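Local coordinates for increased recombination centers protein 6 (Saccharomyces cerevisiae, PDB 3UC9) that acts as a clathrin coat accessory factor related to small G proteins and is involved in gross chromosomal rearrangements and telomere healing, at residues V32-H38 with I109-T115; H38-K42 with Y77-C81; W87-I92 with Q123-A127. One frame throughout, in Å; residues are numbered along the deposited sequence.

Contact 1. Residues V32-H38 with I109-T115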
# COMPACT_ATOMS: atom_id res chain seq x y z
N VAL A 32 3.33 4.81 -2.79
CA VAL A 32 3.57 4.90 -1.36
C VAL A 32 3.32 6.36 -0.96
O VAL A 32 3.98 7.27 -1.44
CB VAL A 32 4.98 4.46 -0.97
CG1 VAL A 32 5.13 4.48 0.55
CG2 VAL A 32 5.29 3.06 -1.54
N LEU A 33 2.34 6.55 -0.08
CA LEU A 33 1.84 7.86 0.31
C LEU A 33 1.97 8.02 1.83
O LEU A 33 1.80 7.05 2.58
CB LEU A 33 0.37 7.97 -0.08
CG LEU A 33 -0.42 9.23 0.32
CD1 LEU A 33 0.03 10.42 -0.51
CD2 LEU A 33 -1.94 9.01 0.20
N SER A 34 2.27 9.24 2.28
CA SER A 34 2.14 9.60 3.69
C SER A 34 1.61 11.01 3.82
O SER A 34 1.79 11.82 2.92
CB SER A 34 3.48 9.48 4.42
OG SER A 34 4.41 10.46 3.96
N ASP A 35 0.94 11.30 4.94
CA ASP A 35 0.74 12.70 5.30
C ASP A 35 2.08 13.29 5.75
O ASP A 35 2.99 12.55 6.19
CB ASP A 35 -0.39 12.92 6.32
CG ASP A 35 -0.33 11.99 7.52
OD1 ASP A 35 -0.18 10.77 7.32
OD2 ASP A 35 -0.48 12.47 8.66
N HIS A 36 2.20 14.61 5.63
CA HIS A 36 3.49 15.31 5.76
C HIS A 36 4.32 14.96 6.99
O HIS A 36 5.53 14.81 6.87
CB HIS A 36 3.31 16.83 5.69
CG HIS A 36 3.10 17.35 4.30
ND1 HIS A 36 3.76 16.85 3.20
CD2 HIS A 36 2.33 18.37 3.85
CE1 HIS A 36 3.38 17.50 2.12
NE2 HIS A 36 2.51 18.43 2.49
N PRO A 37 3.69 14.85 8.18
CA PRO A 37 4.50 14.56 9.36
C PRO A 37 5.24 13.23 9.31
O PRO A 37 6.22 13.06 10.03
CB PRO A 37 3.48 14.55 10.51
CG PRO A 37 2.35 15.39 10.03
CD PRO A 37 2.30 15.18 8.54
N HIS A 38 4.78 12.29 8.48
CA HIS A 38 5.41 10.96 8.41
C HIS A 38 6.25 10.75 7.16
O HIS A 38 6.56 9.62 6.81
CB HIS A 38 4.33 9.88 8.54
CG HIS A 38 3.40 10.13 9.68
ND1 HIS A 38 3.80 10.13 10.99
CD2 HIS A 38 2.09 10.47 9.69
CE1 HIS A 38 2.77 10.43 11.77
NE2 HIS A 38 1.72 10.65 10.99
N ILE A 109 1.24 5.34 4.71
CA ILE A 109 2.01 5.38 5.95
C ILE A 109 1.46 6.53 6.79
O ILE A 109 1.58 7.68 6.40
CB ILE A 109 3.51 5.63 5.68
CG1 ILE A 109 4.08 4.63 4.66
CG2 ILE A 109 4.29 5.57 6.98
CD1 ILE A 109 4.02 3.22 5.10
N THR A 110 0.86 6.22 7.93
CA THR A 110 0.22 7.26 8.73
C THR A 110 0.03 6.87 10.19
O THR A 110 0.35 5.75 10.60
CB THR A 110 -1.16 7.68 8.13
OG1 THR A 110 -1.61 8.90 8.74
CG2 THR A 110 -2.19 6.59 8.35
N ASP A 111 -0.46 7.82 10.97
CA ASP A 111 -0.89 7.57 12.34
C ASP A 111 -2.39 7.38 12.22
O ASP A 111 -3.10 8.35 12.01
CB ASP A 111 -0.55 8.77 13.23
CG ASP A 111 -1.15 8.67 14.63
OD1 ASP A 111 -2.00 7.79 14.88
OD2 ASP A 111 -0.77 9.49 15.48
N ILE A 112 -2.87 6.15 12.32
CA ILE A 112 -4.28 5.88 12.00
C ILE A 112 -5.25 6.44 13.04
O ILE A 112 -6.43 6.63 12.73
CB ILE A 112 -4.58 4.38 11.74
CG1 ILE A 112 -4.46 3.55 13.02
CG2 ILE A 112 -3.69 3.84 10.64
CD1 ILE A 112 -4.93 2.11 12.86
N ARG A 113 -4.78 6.70 14.25
CA ARG A 113 -5.60 7.38 15.26
C ARG A 113 -5.85 8.83 14.88
O ARG A 113 -6.93 9.37 15.15
CB ARG A 113 -4.94 7.31 16.64
CG ARG A 113 -5.10 5.98 17.35
CD ARG A 113 -4.78 6.13 18.81
NE ARG A 113 -4.62 4.86 19.51
CZ ARG A 113 -5.60 4.16 20.10
NH1 ARG A 113 -6.86 4.59 20.07
NH2 ARG A 113 -5.31 3.02 20.71
N GLN A 114 -4.86 9.47 14.27
CA GLN A 114 -4.95 10.87 13.87
C GLN A 114 -5.72 11.04 12.56
O GLN A 114 -6.58 11.93 12.45
CB GLN A 114 -3.54 11.46 13.73
CG GLN A 114 -3.45 12.92 13.28
CD GLN A 114 -2.00 13.37 13.04
OE1 GLN A 114 -1.73 14.21 12.17
NE2 GLN A 114 -1.07 12.81 13.80
N THR A 115 -5.40 10.22 11.57
CA THR A 115 -5.92 10.40 10.21
C THR A 115 -7.12 9.51 9.88
O THR A 115 -7.84 9.78 8.92
CB THR A 115 -4.80 10.20 9.15
OG1 THR A 115 -4.26 8.89 9.26
CG2 THR A 115 -3.69 11.22 9.36
O HOH W 1 -1.23 15.04 9.30
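The carboxylate of D35 meets the side chain of T110 at about a right angle where two neighbouring parallel strands of the Rossmann-type sheet, 29-35 and 103-110, reach their C-terminal ends. Beyond D35 the chain turns through H36 and P37 into helix 39-50. The equivalent turn of small G proteins is probably the P-loop; here no glycine occurs between D35 and the helix. The hydroxyl of T110 donates to OD1 of D35, with OG1 and OD1 2.7 Å apart. It reaches the syn side of the carboxylate but lies 33° out of its plane. D35 can face T110 because its CG sits between its own backbone N and carbonyl carbon (chi1 47°). The other oxygen, OD2, lies 3.5 Å from the methyl CG2 of T115, which approaches from the opposite direction, and a water donates to both OD2 of D35 and OE1 of Q114. The H38 ring spreads over the strand end: P37 CB covers one face, T110 C lies beyond the other, and D35 OD1 is in plane at its edge. Its NE2 comes within 3.7 Å of D111 CB, while the D111 carboxylate, set obliquely to the ring, caps helix 112-115 weakly and binds N140. Earlier in the strands, I109 N donates to L33 O at 2.8 Å, a nearly straight bond (168° at the hydrogen). V32 and I109 touch through their CG1 atoms. The buried I109 O finds no hydrogen-bond partner, but S34 CA approaches it at 3.4 Å in a CA-H...O contact.

Contact 2. Residues H38-K42 with Y77-C81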
# COMPACT_ATOMS: atom_id res chain seq x y z
N HIS A 38 4.78 12.29 8.48
CA HIS A 38 5.41 10.96 8.41
C HIS A 38 6.25 10.75 7.16
O HIS A 38 6.56 9.62 6.81
CB HIS A 38 4.33 9.88 8.54
CG HIS A 38 3.40 10.13 9.68
ND1 HIS A 38 3.80 10.13 10.99
CD2 HIS A 38 2.09 10.47 9.69
CE1 HIS A 38 2.77 10.43 11.77
NE2 HIS A 38 1.72 10.65 10.99
N ASN A 39 6.65 11.84 6.49
CA ASN A 39 7.44 11.72 5.27
C ASN A 39 8.76 11.01 5.51
O ASN A 39 9.17 10.18 4.69
CB ASN A 39 7.70 13.08 4.60
CG ASN A 39 6.46 13.65 3.94
OD1 ASN A 39 5.52 12.91 3.63
ND2 ASN A 39 6.44 14.96 3.71
N PHE A 40 9.43 11.32 6.62
CA PHE A 40 10.73 10.71 6.87
C PHE A 40 10.62 9.22 7.13
O PHE A 40 11.41 8.43 6.59
CB PHE A 40 11.49 11.37 8.02
CG PHE A 40 12.85 10.75 8.27
CD1 PHE A 40 13.87 10.88 7.34
CD2 PHE A 40 13.08 10.00 9.41
CE1 PHE A 40 15.10 10.30 7.55
CE2 PHE A 40 14.31 9.41 9.62
CZ PHE A 40 15.32 9.56 8.70
N LEU A 41 9.66 8.84 7.97
CA LEU A 41 9.36 7.43 8.23
C LEU A 41 9.04 6.69 6.93
O LEU A 41 9.49 5.56 6.73
CB LEU A 41 8.23 7.28 9.25
CG LEU A 41 8.60 7.44 10.73
CD1 LEU A 41 7.38 7.21 11.60
CD2 LEU A 41 9.72 6.47 11.14
N LYS A 42 8.31 7.34 6.03
CA LYS A 42 8.06 6.79 4.70
C LYS A 42 9.36 6.53 3.93
O LYS A 42 9.51 5.47 3.31
CB LYS A 42 7.12 7.71 3.92
CG LYS A 42 6.86 7.32 2.48
CD LYS A 42 6.02 8.36 1.76
CE LYS A 42 6.84 9.61 1.46
NZ LYS A 42 5.94 10.75 1.14
N TYR A 77 5.77 5.03 -7.22
CA TYR A 77 5.32 6.42 -7.14
C TYR A 77 5.31 6.83 -5.68
O TYR A 77 4.61 6.24 -4.85
CB TYR A 77 3.91 6.56 -7.72
CG TYR A 77 3.73 6.29 -9.20
CD1 TYR A 77 4.82 6.13 -10.07
CD2 TYR A 77 2.45 6.24 -9.75
CE1 TYR A 77 4.62 5.89 -11.43
CE2 TYR A 77 2.25 6.02 -11.11
CZ TYR A 77 3.33 5.85 -11.94
OH TYR A 77 3.11 5.64 -13.29
N ILE A 78 6.10 7.84 -5.33
CA ILE A 78 6.20 8.32 -3.96
C ILE A 78 5.51 9.68 -3.90
O ILE A 78 5.82 10.57 -4.70
CB ILE A 78 7.66 8.44 -3.50
CG1 ILE A 78 8.39 7.11 -3.71
CG2 ILE A 78 7.72 8.86 -2.02
CD1 ILE A 78 9.89 7.25 -3.75
N ASP A 79 4.54 9.81 -3.00
CA ASP A 79 3.77 11.04 -2.89
C ASP A 79 3.58 11.41 -1.42
O ASP A 79 3.84 10.60 -0.51
CB ASP A 79 2.41 10.89 -3.57
CG ASP A 79 1.82 12.21 -4.07
OD1 ASP A 79 2.42 13.29 -3.86
OD2 ASP A 79 0.73 12.17 -4.68
N SER A 80 3.15 12.64 -1.21
CA SER A 80 2.89 13.18 0.12
C SER A 80 1.67 14.07 0.04
O SER A 80 1.31 14.55 -1.04
CB SER A 80 4.08 14.01 0.60
OG SER A 80 3.94 14.36 1.96
N CYS A 81 1.04 14.29 1.18
CA CYS A 81 -0.11 15.19 1.23
C CYS A 81 -0.21 15.84 2.59
O CYS A 81 0.25 15.29 3.58
CB CYS A 81 -1.40 14.42 0.91
SG CYS A 81 -1.82 13.08 2.05
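K42 lays the end of its aliphatic chain across the branch methyl of I78, with CE 3.7 Å from I78 CG2. The lysine leaves helix 39-50 extended through its first two torsions and then bends at chi3 (74°), which brings the ammonium group to the backbone of D79. There NZ donates to D79 O over 2.7 Å, coming from well above the carbonyl plane (51° out of it) and not along a lone pair. S34 OG takes a second bond from NZ, and N39 OD1, 3.3 Å from NZ, a weak third. The positive charge is thus probably stabilised by three neutral oxygens. In the small G protein fold to which this protein is related, the start of the first helix carries the P-loop lysine, which faces the nucleotide phosphates; K42 probably occupies the equivalent position, yet here its ammonium group is turned onto the neighbouring strands. One helical turn earlier, N39 meets S80. The serine hydroxyl is swung anti to its own backbone N (chi1 -171°) and points at the helix, where OG donates to N39 OD1 at 2.7 Å, in the carbonyl plane and on a lone pair. OD1 is therefore shared by S80 and, more loosely, K42. The D79 side chain leaves the strand on the other side, and its OD2 accepts from W87 NE1.

Contact 3. Residues W87-I92 with Q123-A127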
# COMPACT_ATOMS: atom_id res chain seq x y z
N TRP A 87 -6.27 14.51 -0.60
CA TRP A 87 -5.59 13.66 -1.58
C TRP A 87 -6.54 12.61 -2.18
O TRP A 87 -6.56 12.41 -3.39
CB TRP A 87 -4.39 12.99 -0.93
CG TRP A 87 -3.56 12.23 -1.89
CD1 TRP A 87 -2.49 12.69 -2.60
CD2 TRP A 87 -3.75 10.87 -2.27
NE1 TRP A 87 -1.99 11.69 -3.40
CE2 TRP A 87 -2.75 10.56 -3.22
CE3 TRP A 87 -4.67 9.88 -1.90
CZ2 TRP A 87 -2.64 9.30 -3.80
CZ3 TRP A 87 -4.56 8.63 -2.49
CH2 TRP A 87 -3.55 8.35 -3.42
N VAL A 88 -7.35 11.98 -1.33
CA VAL A 88 -8.33 10.99 -1.77
C VAL A 88 -9.35 11.62 -2.74
O VAL A 88 -9.68 11.03 -3.77
CB VAL A 88 -9.06 10.35 -0.58
CG1 VAL A 88 -10.29 9.55 -1.04
CG2 VAL A 88 -8.09 9.47 0.22
N GLU A 89 -9.81 12.82 -2.41
CA GLU A 89 -10.76 13.51 -3.28
C GLU A 89 -10.19 13.67 -4.70
O GLU A 89 -10.89 13.42 -5.67
CB GLU A 89 -11.17 14.86 -2.73
CG GLU A 89 -12.12 15.58 -3.66
CD GLU A 89 -12.86 16.70 -3.00
OE1 GLU A 89 -12.20 17.55 -2.36
OE2 GLU A 89 -14.10 16.73 -3.12
N GLU A 90 -8.93 14.06 -4.79
CA GLU A 90 -8.27 14.24 -6.09
C GLU A 90 -8.04 12.90 -6.80
O GLU A 90 -8.19 12.77 -8.02
CB GLU A 90 -6.93 14.98 -5.90
CG GLU A 90 -7.08 16.41 -5.37
CD GLU A 90 -5.78 17.03 -4.86
OE1 GLU A 90 -4.78 16.30 -4.62
OE2 GLU A 90 -5.75 18.27 -4.68
N PHE A 91 -7.68 11.88 -6.03
CA PHE A 91 -7.40 10.56 -6.56
C PHE A 91 -8.64 9.89 -7.19
O PHE A 91 -8.54 9.17 -8.19
CB PHE A 91 -6.82 9.69 -5.45
CG PHE A 91 -6.11 8.47 -5.93
CD1 PHE A 91 -4.84 8.58 -6.49
CD2 PHE A 91 -6.69 7.22 -5.83
CE1 PHE A 91 -4.17 7.45 -6.94
CE2 PHE A 91 -6.03 6.09 -6.27
CZ PHE A 91 -4.77 6.21 -6.83
N ILE A 92 -9.81 10.17 -6.61
CA ILE A 92 -11.11 9.60 -6.99
C ILE A 92 -11.75 10.21 -8.25
O ILE A 92 -12.74 9.69 -8.76
CB ILE A 92 -12.12 9.83 -5.83
CG1 ILE A 92 -12.14 8.64 -4.87
CG2 ILE A 92 -13.53 10.13 -6.32
CD1 ILE A 92 -13.08 8.89 -3.70
N GLN A 123 -15.38 4.81 0.16
CA GLN A 123 -15.40 5.62 -1.05
C GLN A 123 -14.13 5.45 -1.90
O GLN A 123 -14.19 5.46 -3.12
CB GLN A 123 -15.55 7.08 -0.67
CG GLN A 123 -16.91 7.41 -0.14
CD GLN A 123 -16.99 8.85 0.31
OE1 GLN A 123 -17.42 9.71 -0.44
NE2 GLN A 123 -16.52 9.11 1.53
N PHE A 124 -12.98 5.33 -1.24
CA PHE A 124 -11.72 5.08 -1.93
C PHE A 124 -11.79 3.77 -2.71
O PHE A 124 -11.41 3.71 -3.89
CB PHE A 124 -10.57 5.02 -0.93
CG PHE A 124 -9.22 4.86 -1.57
CD1 PHE A 124 -8.55 5.96 -2.11
CD2 PHE A 124 -8.61 3.62 -1.64
CE1 PHE A 124 -7.30 5.81 -2.70
CE2 PHE A 124 -7.36 3.47 -2.23
CZ PHE A 124 -6.71 4.57 -2.76
N MET A 125 -12.25 2.71 -2.04
CA MET A 125 -12.28 1.39 -2.66
C MET A 125 -13.28 1.32 -3.82
O MET A 125 -13.02 0.67 -4.82
CB MET A 125 -12.59 0.31 -1.62
CG MET A 125 -11.54 0.17 -0.55
SD MET A 125 -9.83 0.03 -1.11
CE MET A 125 -9.99 -1.37 -2.22
N ILE A 126 -14.42 2.00 -3.70
CA ILE A 126 -15.36 2.07 -4.82
C ILE A 126 -14.68 2.57 -6.10
O ILE A 126 -14.96 2.07 -7.20
CB ILE A 126 -16.59 2.98 -4.50
CG1 ILE A 126 -17.43 2.41 -3.36
CG2 ILE A 126 -17.46 3.18 -5.73
CD1 ILE A 126 -17.77 0.95 -3.49
N ALA A 127 -13.79 3.55 -5.97
CA ALA A 127 -13.10 4.15 -7.11
C ALA A 127 -11.90 3.33 -7.58
O ALA A 127 -11.48 3.45 -8.72
CB ALA A 127 -12.65 5.59 -6.76
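F124 is the bump of this interface: its ring leaves helix 121-127 and enters a hollow formed by W87, V88 and F91, residues gathered along one flank of helix 84-91. The leading corner is CE1, which lies 3.5 Å from F91 CD2. The same atom meets the indole of W87 at its edge, 3.9 Å from CZ3. The adjoining CD1 rests against V88 CG1 at 4.1 Å, so the valine methyl fills in at the edge of the phenyl ring. F91 and F124 have nearly parallel planes (16° apart). They are slid so far that they barely overlap, with ring centroids separated by 5.6 Å. With CG anti to the backbone N in both W87 and F91, the indole leans over the F91 ring and F91 CB covers part of the indole face. Farther along, I92 fits against A127 and the Q123 backbone. Its CG1 packs 3.6 Å from A127 CB, and its CD1 lies 3.7 Å from Q123 O. The two helical segments run in nearly the same direction (23°) with axes 10.3 Å apart, a spacing bridged by the aromatic side chains. R100 donates to the carbonyls of both F91 and A127, joining the two segments there, while W87 and F91 reach onto L31 of central strand 29-35.

How the contacts relate
Contact 1 is a buried junction of adjacent strand ends, whereas contacts 2 and 3 are only partly buried and tie helices to a strand or to each other. Contacts 1 and 2 lie on the two sides of strand 29-35 in the sheet: contact 1 joins it and the turn after it to strand 103-110, contact 2 joins the start of helix 39-50 to strand 71-81. Their chemistry is largely polar, concentrated in hydroxyls, an amide, a carboxylate and a lysine at the strand ends. Contact 3, about 16 Å from contact 1 between centres, has no hydrogen bond across it and relies on aromatic and aliphatic shape. W87 of contact 3 also packs on L33 of contact 1.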